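Local coordinates for protein SusD homolog (Bacteroides thetaiotaomicron VPI-5482, PDB 3IV0) that probably binds glycans at the cell surface as an outer-membrane protein of the SusD family, although its own ligand is not known, at residues 118-129 with 176-187. Numbering follows the deposited sequence. Where two conformers were deposited one is given.
Sequences LKRSRFKAEAIF and LLDDDPGAEVLP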
# COMPACT_ATOMS: atom_id res chain seq x y z
N LEU A 118 -3.16 -11.92 27.56
CA LEU A 118 -3.37 -10.74 26.74
C LEU A 118 -2.38 -10.77 25.59
O LEU A 118 -2.78 -10.52 24.43
CB LEU A 118 -3.21 -9.45 27.56
CG LEU A 118 -3.39 -8.14 26.78
CD1 LEU A 118 -4.76 -8.05 26.14
CD2 LEU A 118 -3.12 -6.95 27.71
N LYS A 119 -1.13 -11.09 25.87
CA LYS A 119 -0.14 -11.18 24.81
C LYS A 119 -0.48 -12.31 23.84
O LYS A 119 -0.31 -12.17 22.64
CB LYS A 119 1.28 -11.33 25.36
CG LYS A 119 1.81 -10.08 26.07
CD LYS A 119 1.74 -8.83 25.20
CE LYS A 119 2.64 -7.73 25.76
NZ LYS A 119 4.09 -8.07 25.62
N ARG A 120 -0.95 -13.44 24.34
CA ARG A 120 -1.33 -14.54 23.46
C ARG A 120 -2.43 -14.10 22.50
O ARG A 120 -2.34 -14.34 21.27
CB ARG A 120 -1.78 -15.79 24.27
CG ARG A 120 -2.24 -16.91 23.39
CD ARG A 120 -1.94 -18.31 23.83
NE ARG A 120 -2.03 -18.54 25.27
CZ ARG A 120 -1.29 -19.45 25.88
NH1 ARG A 120 -0.42 -20.17 25.19
NH2 ARG A 120 -1.38 -19.61 27.19
N SER A 121 -3.44 -13.41 23.01
CA SER A 121 -4.53 -12.90 22.19
C SER A 121 -4.02 -11.85 21.20
O SER A 121 -4.45 -11.84 20.04
CB SER A 121 -5.62 -12.27 23.02
OG SER A 121 -6.23 -13.26 23.85
N ARG A 122 -3.12 -10.99 21.63
CA ARG A 122 -2.57 -9.96 20.75
C ARG A 122 -1.79 -10.59 19.61
O ARG A 122 -1.95 -10.18 18.45
CB ARG A 122 -1.68 -9.03 21.55
CG ARG A 122 -1.04 -7.94 20.69
CD ARG A 122 -0.31 -6.91 21.50
NE ARG A 122 -1.25 -6.27 22.38
CZ ARG A 122 -0.95 -5.46 23.38
NH1 ARG A 122 0.32 -5.16 23.62
NH2 ARG A 122 -1.92 -4.96 24.13
N PHE A 123 -0.95 -11.58 19.87
CA PHE A 123 -0.12 -12.16 18.83
C PHE A 123 -1.00 -12.88 17.82
O PHE A 123 -0.72 -12.89 16.62
CB PHE A 123 0.95 -13.08 19.43
CG PHE A 123 1.96 -12.38 20.34
CD1 PHE A 123 2.05 -11.02 20.42
CD2 PHE A 123 2.86 -13.16 21.07
CE1 PHE A 123 2.99 -10.42 21.27
CE2 PHE A 123 3.79 -12.56 21.92
CZ PHE A 123 3.86 -11.22 22.02
N LYS A 124 -2.07 -13.51 18.29
CA LYS A 124 -3.01 -14.14 17.39
C LYS A 124 -3.63 -13.06 16.51
O LYS A 124 -3.75 -13.25 15.29
CB LYS A 124 -4.12 -14.87 18.15
CG LYS A 124 -3.68 -16.17 18.82
CD LYS A 124 -4.88 -16.77 19.59
CE LYS A 124 -4.54 -18.04 20.32
NZ LYS A 124 -5.71 -18.35 21.24
N ALA A 125 -4.09 -11.96 17.10
CA ALA A 125 -4.71 -10.86 16.33
C ALA A 125 -3.74 -10.31 15.29
O ALA A 125 -4.14 -10.06 14.12
CB ALA A 125 -5.16 -9.77 17.24
N GLU A 126 -2.48 -10.11 15.66
CA GLU A 126 -1.50 -9.65 14.73
C GLU A 126 -1.23 -10.62 13.60
O GLU A 126 -1.09 -10.22 12.43
CB GLU A 126 -0.18 -9.34 15.46
CG GLU A 126 -0.22 -8.19 16.40
CD GLU A 126 1.13 -7.89 16.95
OE1 GLU A 126 2.02 -7.52 16.17
OE2 GLU A 126 1.36 -8.05 18.17
N ALA A 127 -1.22 -11.91 13.90
CA ALA A 127 -1.01 -12.91 12.89
C ALA A 127 -2.20 -12.95 11.92
O ALA A 127 -2.00 -13.09 10.70
CB ALA A 127 -0.81 -14.31 13.54
N ILE A 128 -3.42 -12.84 12.44
CA ILE A 128 -4.59 -12.78 11.56
C ILE A 128 -4.52 -11.53 10.69
O ILE A 128 -4.80 -11.60 9.47
CB ILE A 128 -5.87 -12.78 12.37
CG1 ILE A 128 -6.06 -14.15 13.01
CG2 ILE A 128 -7.10 -12.43 11.48
CD1 ILE A 128 -7.01 -14.15 14.22
N PHE A 129 -4.15 -10.40 11.25
CA PHE A 129 -3.98 -9.20 10.47
C PHE A 129 -2.95 -9.39 9.35
O PHE A 129 -3.22 -9.05 8.18
CB PHE A 129 -3.60 -7.99 11.34
CG PHE A 129 -3.26 -6.77 10.53
CD1 PHE A 129 -4.28 -6.00 9.97
CD2 PHE A 129 -1.95 -6.43 10.26
CE1 PHE A 129 -3.98 -4.90 9.18
CE2 PHE A 129 -1.65 -5.32 9.47
CZ PHE A 129 -2.68 -4.55 8.94
N LEU A 176 -11.69 -9.01 15.26
CA LEU A 176 -10.64 -8.27 15.93
C LEU A 176 -11.14 -6.93 16.44
O LEU A 176 -10.63 -6.40 17.42
CB LEU A 176 -9.42 -8.10 15.01
CG LEU A 176 -8.80 -9.35 14.36
CD1 LEU A 176 -7.55 -8.99 13.56
CD2 LEU A 176 -8.50 -10.46 15.40
N LEU A 177 -12.13 -6.35 15.76
CA LEU A 177 -12.75 -5.14 16.22
C LEU A 177 -13.84 -5.50 17.24
O LEU A 177 -13.85 -4.97 18.36
CB LEU A 177 -13.34 -4.36 15.05
CG LEU A 177 -12.39 -3.88 13.96
CD1 LEU A 177 -13.17 -3.05 12.97
CD2 LEU A 177 -11.15 -3.15 14.52
N ASP A 178 -14.74 -6.41 16.88
CA ASP A 178 -15.97 -6.63 17.63
C ASP A 178 -15.71 -7.29 18.98
O ASP A 178 -16.39 -6.96 19.96
CB ASP A 178 -16.94 -7.54 16.88
CG ASP A 178 -17.53 -6.91 15.66
OD1 ASP A 178 -17.36 -5.70 15.41
OD2 ASP A 178 -18.22 -7.68 14.94
N ASP A 179 -14.75 -8.20 19.03
CA ASP A 179 -14.44 -8.95 20.27
C ASP A 179 -13.59 -8.11 21.22
O ASP A 179 -13.27 -8.56 22.32
CB ASP A 179 -13.60 -10.20 20.00
CG ASP A 179 -14.30 -11.24 19.18
OD1 ASP A 179 -15.51 -11.10 18.94
OD2 ASP A 179 -13.61 -12.21 18.79
N ASP A 180 -13.19 -6.91 20.78
CA ASP A 180 -12.20 -6.13 21.54
C ASP A 180 -12.68 -4.71 21.61
O ASP A 180 -12.02 -3.77 21.16
CB ASP A 180 -10.85 -6.25 20.82
CG ASP A 180 -9.69 -5.59 21.56
OD1 ASP A 180 -9.70 -5.40 22.80
OD2 ASP A 180 -8.71 -5.30 20.88
N PRO A 181 -13.88 -4.51 22.15
CA PRO A 181 -14.47 -3.19 22.16
C PRO A 181 -13.65 -2.14 22.90
O PRO A 181 -13.73 -0.96 22.58
CB PRO A 181 -15.81 -3.40 22.87
CG PRO A 181 -15.65 -4.65 23.62
CD PRO A 181 -14.73 -5.51 22.82
N GLY A 182 -12.84 -2.57 23.86
CA GLY A 182 -11.98 -1.66 24.62
C GLY A 182 -10.62 -1.36 24.02
O GLY A 182 -9.83 -0.64 24.63
N ALA A 183 -10.32 -1.92 22.85
CA ALA A 183 -9.02 -1.76 22.21
C ALA A 183 -7.90 -2.09 23.18
O ALA A 183 -6.95 -1.34 23.35
CB ALA A 183 -8.84 -0.32 21.60
N GLU A 184 -8.05 -3.25 23.80
CA GLU A 184 -7.04 -3.78 24.72
C GLU A 184 -6.11 -4.79 24.08
O GLU A 184 -4.90 -4.77 24.29
CB GLU A 184 -7.71 -4.41 25.94
CG GLU A 184 -8.46 -3.40 26.76
CD GLU A 184 -9.08 -3.99 28.01
OE1 GLU A 184 -8.97 -5.22 28.22
OE2 GLU A 184 -9.67 -3.22 28.80
N VAL A 185 -6.69 -5.72 23.32
CA VAL A 185 -5.91 -6.71 22.62
C VAL A 185 -5.09 -6.07 21.49
O VAL A 185 -3.89 -6.32 21.38
CB VAL A 185 -6.82 -7.83 22.11
CG1 VAL A 185 -6.02 -8.79 21.25
CG2 VAL A 185 -7.44 -8.59 23.29
N LEU A 186 -5.73 -5.25 20.66
CA LEU A 186 -5.01 -4.35 19.73
C LEU A 186 -5.36 -2.94 20.11
O LEU A 186 -6.47 -2.49 19.94
CB LEU A 186 -5.43 -4.62 18.28
CG LEU A 186 -5.02 -5.98 17.72
CD1 LEU A 186 -5.62 -6.13 16.31
CD2 LEU A 186 -3.51 -6.19 17.70
N PRO A 187 -4.38 -2.20 20.63
CA PRO A 187 -4.73 -0.86 21.04
C PRO A 187 -4.86 0.04 19.83
O PRO A 187 -4.50 -0.37 18.70
CB PRO A 187 -3.52 -0.43 21.86
CG PRO A 187 -2.38 -1.13 21.19
CD PRO A 187 -2.95 -2.47 20.82
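Arg122, on helix 117-142 of the largely alpha-helical SusD fold, donates to two successive carbonyls of the loop after helix 174-178. Arginine suits the place because its flat head can donate to both at once. Arg122 NE gives a hydrogen bond to Val185 O (2.8 Å), which sits somewhat out of the guanidinium plane, while Arg122 NH2 meets Glu184 O (3.0 Å) in that plane and almost head-on to the carbonyl. A bend at chi3 (-61°) in an otherwise extended chain turns the head onto the loop, and Pro187 CD lies over one face, offset toward its rim.

The loop is shaped from within by Asp180, which opens a type I beta turn running to Ala183. Asp180 OD1 accepts from the amides of Glu184 and Val185, arriving from opposite faces of the carboxylate, and Asp180 OD2 takes Leu186 N (3.0 Å). The bonds to Val185 N and Leu186 N hold the two peptide groups whose oxygens face Arg122, so Asp180 is probably a second-shell support.

Beside these two bonds the helix presents small and branched residues. Val185 lies on it with CG1 against the backbone oxygen Ser121 O (3.6 Å) and CG2 against Leu118 CD1 (3.9 Å). Ala125, lacking bulk, admits Leu186 CD1 to 3.8 Å from its CB and also meets Leu176 CD2, while the other branch of Leu176, CD1, reaches Ile128 CG2 (4.0 Å). Leu186 also touches Val205 of helix 202-219.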